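Local structure of BCL2-like 10 (Danio rerio, 6FBX) at residues A[131-134]-A[135-139]; A[111-114]-A[115-119]; A[43-46]-A[47-51]. The protein acts as a pro-survival member of the Bcl-2 family that binds the BH3 segment of Bad, and may have channel activity. All blocks are in the same frame, centred on the assembly; numbering follows the deposited sequence.

The three contacts are local helix contacts of a single all-helical Bcl-2 chain, and they differ in what they do for a helix: contact 3 (43-51) closes helix 34-49, contact 2 (111-119) starts helix 112-129, and contact 1 (131-139) ends helix 131-136, the next helix after it. Contacts 1 and 2 lie on opposite sides of the chain's centre, their own centres about 26 Å apart. Contact 3 is about 25 Å from contact 1 and about 21 Å from contact 2, centre to centre. None touches another; the closest atoms, between contacts 1 and 2, are about 11 Å apart. Contact 3 borders the bound peptide directly. All three pack against helices 2-24 and 88-107.

Contact 1 of 3, residues A[131-134]-A[135-139]; sequences QDWL and VENGG
Asn137 folds its side-chain amide back over the indole of Trp133 and, from there, bonds the backbone carbonyl of the same residue. Its CG lies anti to its own carbonyl carbon (chi1 -74°), which brings ND2 over the centre of one ring face, 3.2 Å from Trp133 CE2. Ring and amide planes are 25° apart and stacked, and Asn137 CB also makes a CH-pi contact 4.3 Å from the centroid of the six-membered ring of Trp133. The bond of Asn137 ND2 to Trp133 O, at 2.8 Å, runs close to the amide plane. Asn137 N bonds the same oxygen, Trp133 O, at 3.1 Å; the two donors arrive from opposite faces of its carbonyl plane. The chain turns here in a Schellman motif, with hydrogen bonds from Gly139 N to Leu134 O (2.7 Å) and from Gly138 N to Val135 O (2.9 Å); Gly138 is the C-prime residue and takes the positive phi that glycine readily adopts. The packing is close round Trp88: Leu134 is buried against it, Asn137 touches it, and its ring meets that of Trp133 edge-to-face. The other side is looser. Asp132 and Glu136 are exposed, and so is Val135, although it touches Met5 and Leu9 of helix 2-24. Glu136 lays its CG against Trp133 O and brings OE2 obliquely to the indole, 3.5 Å from Trp133 CD1, the planes 65° apart. The sequence, a tryptophan leading into an Asn-Gly-Gly turn, is consistent with the BH2 motif of the Bcl-2 family. Chemically, the backbone N-H and ND2 of Asn137 both serve Trp133 O at the helix end, and the ND2 bond probably fixes the rotation of the amide stacked on the indole.

Contact 2 of 3, residues A[111-114]-A[115-119]; sequences NSEG and SRRLA
Glu113 O takes the backbone N-H of Arg117 at 3.2 Å, one of three successive helical bonds; the others run from Arg116 N to Ser112 O and from Leu118 N to Gly114 O. On the exposed side of this first turn Glu113 and Arg117 lie side by side, pointing the same way. Glu113 reaches out on an extended chain, its CG anti to the backbone N (chi1 -180°), whereas Arg117 bends at chi3 (85°) to bring its guanidinium round. Glu113 OE2 then sits at the guanidinium edge, near its plane, 3.6 Å from Arg117 NH1: a long salt bridge, with carboxylate and guanidinium planes 23° apart. The aliphatic part of Arg117 covers the backbone, its CG 3.3 Å from Glu113 O. The turn opens helix 112-129 of the Bcl-2 fold, and Asn111 is its N-cap: Asn111 OD1 receives two weak bonds, from Glu113 N at 3.2 Å and from Gly114 N at 3.4 Å. On the inner side Leu118 CD1 comes within 3.2 Å of Gly114 O, while the leucine itself is buried against Thr98 and Leu105 of helix 88-107. Ser115 packs on that helix too, at Ala102 and Leu106. Arg116 turns away from the turn toward helix 2-24, where its NH1 makes a salt bridge with Glu18.

Contact 3 of 3, residues A[43-46]-A[47-51]; sequences AKEM and EQQHR
Lys44 and Glu47 run side by side and point the same way. The lysine bends at chi2 (-67°) and thereby carries NZ to Glu47 OE1, 3.1 Å away, on the syn side of the carboxylate and 26° out of its plane. The other oxygen, Glu47 OE2, holds Arg51 NH1 at 3.2 Å, so one buried carboxylate ties both cations into a salt-bridge network; Lys44 NZ and Arg51 NH1 themselves stay 5.4 Å apart, and the acid between them probably offsets their like charge. With an alanine in place of Lys44, Glu47 OE1 would probably lose its ammonium partner, leaving Arg51 as the one cation of the network still paired with the carboxylate. Helix 34-49 lines the BH3-binding groove of the Bcl-2 fold, and its last turn meets the bound peptide: Glu45 packs on the peptide backbone, Met46 and Gln49 on an aromatic side chain. Glu45 and Gln49 again lie alongside each other, but their carboxylate and amide planes stand 89° apart, and Gln49 NE2 comes within 3.4 Å of Glu45 CG. At the end of the helix, Met46 O receives three weak bonds: from Gln49 N, from His50 N at 3.2 Å and from His50 ND1 at 3.4 Å, the oxygen lying near the imidazole plane at its edge. His50 NE2 bonds an acidic side chain of the bound peptide, a neighbour that may favour the protonated imidazole. His50 is also the N-cap residue of helix 51-65, which carries Arg51 in its first turn, within reach of Glu47.

Contact 1 of 3, residues A[131-134]-A[135-139]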
# COMPACT_ATOMS: atom_id res chain seq x y z
N GLN A 131 -11.75 7.68 -3.92
CA GLN A 131 -11.48 9.10 -4.15
C GLN A 131 -12.23 9.98 -3.16
O GLN A 131 -11.70 11.00 -2.70
CB GLN A 131 -11.85 9.47 -5.59
CG GLN A 131 -13.30 9.24 -5.95
CD GLN A 131 -13.56 9.45 -7.43
OE1 GLN A 131 -13.86 10.56 -7.87
NE2 GLN A 131 -13.42 8.38 -8.21
N ASP A 132 -13.47 9.62 -2.81
CA ASP A 132 -14.24 10.47 -1.91
C ASP A 132 -13.61 10.55 -0.53
O ASP A 132 -13.49 11.64 0.04
CB ASP A 132 -15.69 9.97 -1.82
CG ASP A 132 -16.49 10.25 -3.08
OD1 ASP A 132 -16.09 11.15 -3.86
OD2 ASP A 132 -17.53 9.59 -3.29
N TRP A 133 -13.18 9.41 0.02
CA TRP A 133 -12.51 9.44 1.31
C TRP A 133 -11.20 10.21 1.24
O TRP A 133 -10.90 11.04 2.11
CB TRP A 133 -12.25 8.01 1.81
CG TRP A 133 -11.76 8.00 3.22
CD1 TRP A 133 -12.52 7.93 4.35
CD2 TRP A 133 -10.40 8.07 3.66
NE1 TRP A 133 -11.72 7.96 5.46
CE2 TRP A 133 -10.41 8.04 5.07
CE3 TRP A 133 -9.17 8.16 3.00
CZ2 TRP A 133 -9.24 8.10 5.82
CZ3 TRP A 133 -8.01 8.21 3.75
CH2 TRP A 133 -8.06 8.18 5.15
N LEU A 134 -10.40 9.95 0.20
CA LEU A 134 -9.14 10.67 0.04
C LEU A 134 -9.36 12.18 0.04
O LEU A 134 -8.65 12.92 0.73
CB LEU A 134 -8.44 10.24 -1.25
CG LEU A 134 -7.45 9.08 -1.19
CD1 LEU A 134 -6.87 8.85 -2.58
CD2 LEU A 134 -6.33 9.33 -0.19
N VAL A 135 -10.34 12.65 -0.74
CA VAL A 135 -10.58 14.08 -0.85
C VAL A 135 -11.01 14.66 0.49
O VAL A 135 -10.46 15.66 0.96
CB VAL A 135 -11.62 14.38 -1.94
CG1 VAL A 135 -12.03 15.84 -1.91
CG2 VAL A 135 -11.06 14.03 -3.31
N GLU A 136 -12.00 14.03 1.13
CA GLU A 136 -12.52 14.59 2.37
C GLU A 136 -11.46 14.63 3.46
O GLU A 136 -11.60 15.41 4.42
CB GLU A 136 -13.75 13.80 2.85
CG GLU A 136 -13.45 12.52 3.62
CD GLU A 136 -14.71 11.82 4.09
OE1 GLU A 136 -15.80 12.41 3.96
OE2 GLU A 136 -14.60 10.68 4.60
N ASN A 137 -10.40 13.84 3.33
CA ASN A 137 -9.30 13.82 4.29
C ASN A 137 -8.08 14.58 3.79
O ASN A 137 -6.99 14.42 4.36
CB ASN A 137 -8.93 12.37 4.62
CG ASN A 137 -9.96 11.70 5.52
OD1 ASN A 137 -9.78 11.63 6.74
ND2 ASN A 137 -11.03 11.21 4.92
N GLY A 138 -8.22 15.39 2.75
CA GLY A 138 -7.15 16.26 2.32
C GLY A 138 -6.09 15.59 1.48
O GLY A 138 -5.01 16.17 1.29
N GLY A 139 -6.35 14.40 0.96
CA GLY A 139 -5.40 13.71 0.11
C GLY A 139 -4.09 13.44 0.84
O GLY A 139 -4.04 13.34 2.07

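Contact 2 of 3, residues A[111-114]-A[115-119]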
# COMPACT_ATOMS: atom_id res chain seq x y z
N ASN A 111 11.14 -9.06 -12.95
CA ASN A 111 11.56 -7.76 -13.45
C ASN A 111 10.80 -6.64 -12.75
O ASN A 111 9.84 -6.87 -12.01
CB ASN A 111 11.36 -7.68 -14.97
CG ASN A 111 9.91 -7.86 -15.38
OD1 ASN A 111 9.00 -7.81 -14.54
ND2 ASN A 111 9.68 -8.09 -16.67
N SER A 112 11.24 -5.40 -13.00
CA SER A 112 10.59 -4.23 -12.41
C SER A 112 9.19 -3.99 -12.97
O SER A 112 8.45 -3.19 -12.40
CB SER A 112 11.45 -2.99 -12.64
OG SER A 112 11.50 -2.66 -14.02
N GLU A 113 8.82 -4.66 -14.06
CA GLU A 113 7.48 -4.47 -14.62
C GLU A 113 6.41 -4.89 -13.63
O GLU A 113 5.38 -4.21 -13.50
CB GLU A 113 7.35 -5.26 -15.92
CG GLU A 113 5.99 -5.13 -16.60
CD GLU A 113 5.95 -5.83 -17.94
OE1 GLU A 113 7.01 -5.94 -18.60
OE2 GLU A 113 4.85 -6.28 -18.35
N GLY A 114 6.63 -6.00 -12.92
CA GLY A 114 5.66 -6.42 -11.91
C GLY A 114 5.50 -5.39 -10.81
O GLY A 114 4.39 -5.16 -10.32
N SER A 115 6.60 -4.75 -10.41
CA SER A 115 6.52 -3.67 -9.43
C SER A 115 5.57 -2.58 -9.89
O SER A 115 4.70 -2.13 -9.14
CB SER A 115 7.92 -3.09 -9.18
OG SER A 115 8.78 -4.06 -8.60
N ARG A 116 5.73 -2.14 -11.14
CA ARG A 116 4.89 -1.06 -11.67
C ARG A 116 3.42 -1.43 -11.62
O ARG A 116 2.57 -0.59 -11.28
CB ARG A 116 5.32 -0.74 -13.10
CG ARG A 116 4.47 0.31 -13.82
CD ARG A 116 5.04 1.71 -13.66
NE ARG A 116 4.21 2.70 -14.33
CZ ARG A 116 4.57 3.96 -14.57
NH1 ARG A 116 5.77 4.39 -14.19
NH2 ARG A 116 3.74 4.79 -15.18
N ARG A 117 3.08 -2.68 -11.96
CA ARG A 117 1.68 -3.10 -11.94
C ARG A 117 1.09 -2.98 -10.54
O ARG A 117 -0.06 -2.57 -10.38
CB ARG A 117 1.56 -4.53 -12.45
CG ARG A 117 2.11 -4.75 -13.85
CD ARG A 117 2.16 -6.23 -14.21
NE ARG A 117 0.89 -6.72 -14.74
CZ ARG A 117 0.63 -6.92 -16.03
NH1 ARG A 117 1.54 -6.67 -16.96
NH2 ARG A 117 -0.56 -7.37 -16.40
N LEU A 118 1.87 -3.33 -9.52
CA LEU A 118 1.37 -3.19 -8.15
C LEU A 118 1.15 -1.72 -7.80
O LEU A 118 0.17 -1.38 -7.14
CB LEU A 118 2.34 -3.84 -7.17
CG LEU A 118 2.19 -5.36 -6.99
CD1 LEU A 118 2.02 -6.08 -8.31
CD2 LEU A 118 3.39 -5.91 -6.23
N ALA A 119 2.06 -0.85 -8.23
CA ALA A 119 1.89 0.58 -7.98
C ALA A 119 0.62 1.10 -8.63
O ALA A 119 -0.13 1.88 -8.03
CB ALA A 119 3.10 1.35 -8.49

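Contact 3 of 3, residues A[43-46]-A[47-51]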
# COMPACT_ATOMS: atom_id res chain seq x y z
N ALA A 43 5.67 3.64 6.52
CA ALA A 43 5.52 2.27 6.03
C ALA A 43 6.67 1.38 6.48
O ALA A 43 6.46 0.19 6.74
CB ALA A 43 5.40 2.27 4.51
N LYS A 44 7.88 1.93 6.60
CA LYS A 44 8.99 1.15 7.12
C LYS A 44 8.88 0.96 8.62
O LYS A 44 9.30 -0.08 9.15
CB LYS A 44 10.32 1.81 6.77
CG LYS A 44 10.78 1.56 5.35
CD LYS A 44 11.12 0.09 5.13
CE LYS A 44 11.55 -0.17 3.70
NZ LYS A 44 11.78 -1.62 3.48
N GLU A 45 8.32 1.94 9.33
CA GLU A 45 8.02 1.76 10.74
C GLU A 45 7.06 0.59 10.94
O GLU A 45 7.30 -0.29 11.78
CB GLU A 45 7.44 3.04 11.33
CG GLU A 45 7.17 2.97 12.82
CD GLU A 45 6.56 4.25 13.37
OE1 GLU A 45 6.31 5.17 12.56
OE2 GLU A 45 6.35 4.34 14.59
N MET A 46 5.98 0.54 10.15
CA MET A 46 5.04 -0.56 10.30
C MET A 46 5.69 -1.89 9.94
O MET A 46 5.44 -2.90 10.60
CB MET A 46 3.80 -0.33 9.45
CG MET A 46 2.66 -1.28 9.83
SD MET A 46 1.21 -1.16 8.78
CE MET A 46 0.45 0.34 9.37
N GLU A 47 6.55 -1.91 8.92
CA GLU A 47 7.24 -3.15 8.58
C GLU A 47 8.14 -3.59 9.73
O GLU A 47 8.12 -4.76 10.13
CB GLU A 47 8.08 -3.01 7.31
CG GLU A 47 8.58 -4.37 6.83
CD GLU A 47 9.50 -4.30 5.63
OE1 GLU A 47 9.53 -3.25 4.95
OE2 GLU A 47 10.18 -5.31 5.37
N GLN A 48 8.94 -2.67 10.27
CA GLN A 48 9.84 -3.01 11.36
C GLN A 48 9.08 -3.55 12.57
O GLN A 48 9.59 -4.40 13.30
CB GLN A 48 10.66 -1.78 11.77
CG GLN A 48 11.61 -2.02 12.94
CD GLN A 48 12.37 -0.78 13.33
OE1 GLN A 48 13.14 -0.23 12.54
NE2 GLN A 48 12.17 -0.32 14.56
N GLN A 49 7.86 -3.06 12.79
CA GLN A 49 7.05 -3.51 13.91
C GLN A 49 6.43 -4.89 13.69
O GLN A 49 6.04 -5.54 14.66
CB GLN A 49 5.96 -2.48 14.21
CG GLN A 49 6.52 -1.18 14.78
CD GLN A 49 5.45 -0.13 15.02
OE1 GLN A 49 4.25 -0.40 14.89
NE2 GLN A 49 5.88 1.07 15.38
N HIS A 50 6.34 -5.35 12.44
CA HIS A 50 5.69 -6.62 12.13
C HIS A 50 6.46 -7.37 11.04
O HIS A 50 5.86 -8.04 10.20
CB HIS A 50 4.24 -6.40 11.67
CG HIS A 50 3.38 -5.72 12.69
ND1 HIS A 50 3.19 -4.35 12.69
CD2 HIS A 50 2.66 -6.20 13.72
CE1 HIS A 50 2.38 -4.03 13.69
NE2 HIS A 50 2.04 -5.14 14.33
N ARG A 51 7.79 -7.28 11.06
CA ARG A 51 8.58 -7.71 9.91
C ARG A 51 8.32 -9.17 9.56
O ARG A 51 8.10 -9.51 8.40
CB ARG A 51 10.07 -7.47 10.18
CG ARG A 51 10.95 -7.70 8.96
CD ARG A 51 12.42 -7.39 9.25
NE ARG A 51 12.62 -6.03 9.74
CZ ARG A 51 12.61 -4.94 8.98
NH1 ARG A 51 12.40 -5.04 7.67
NH2 ARG A 51 12.80 -3.75 9.52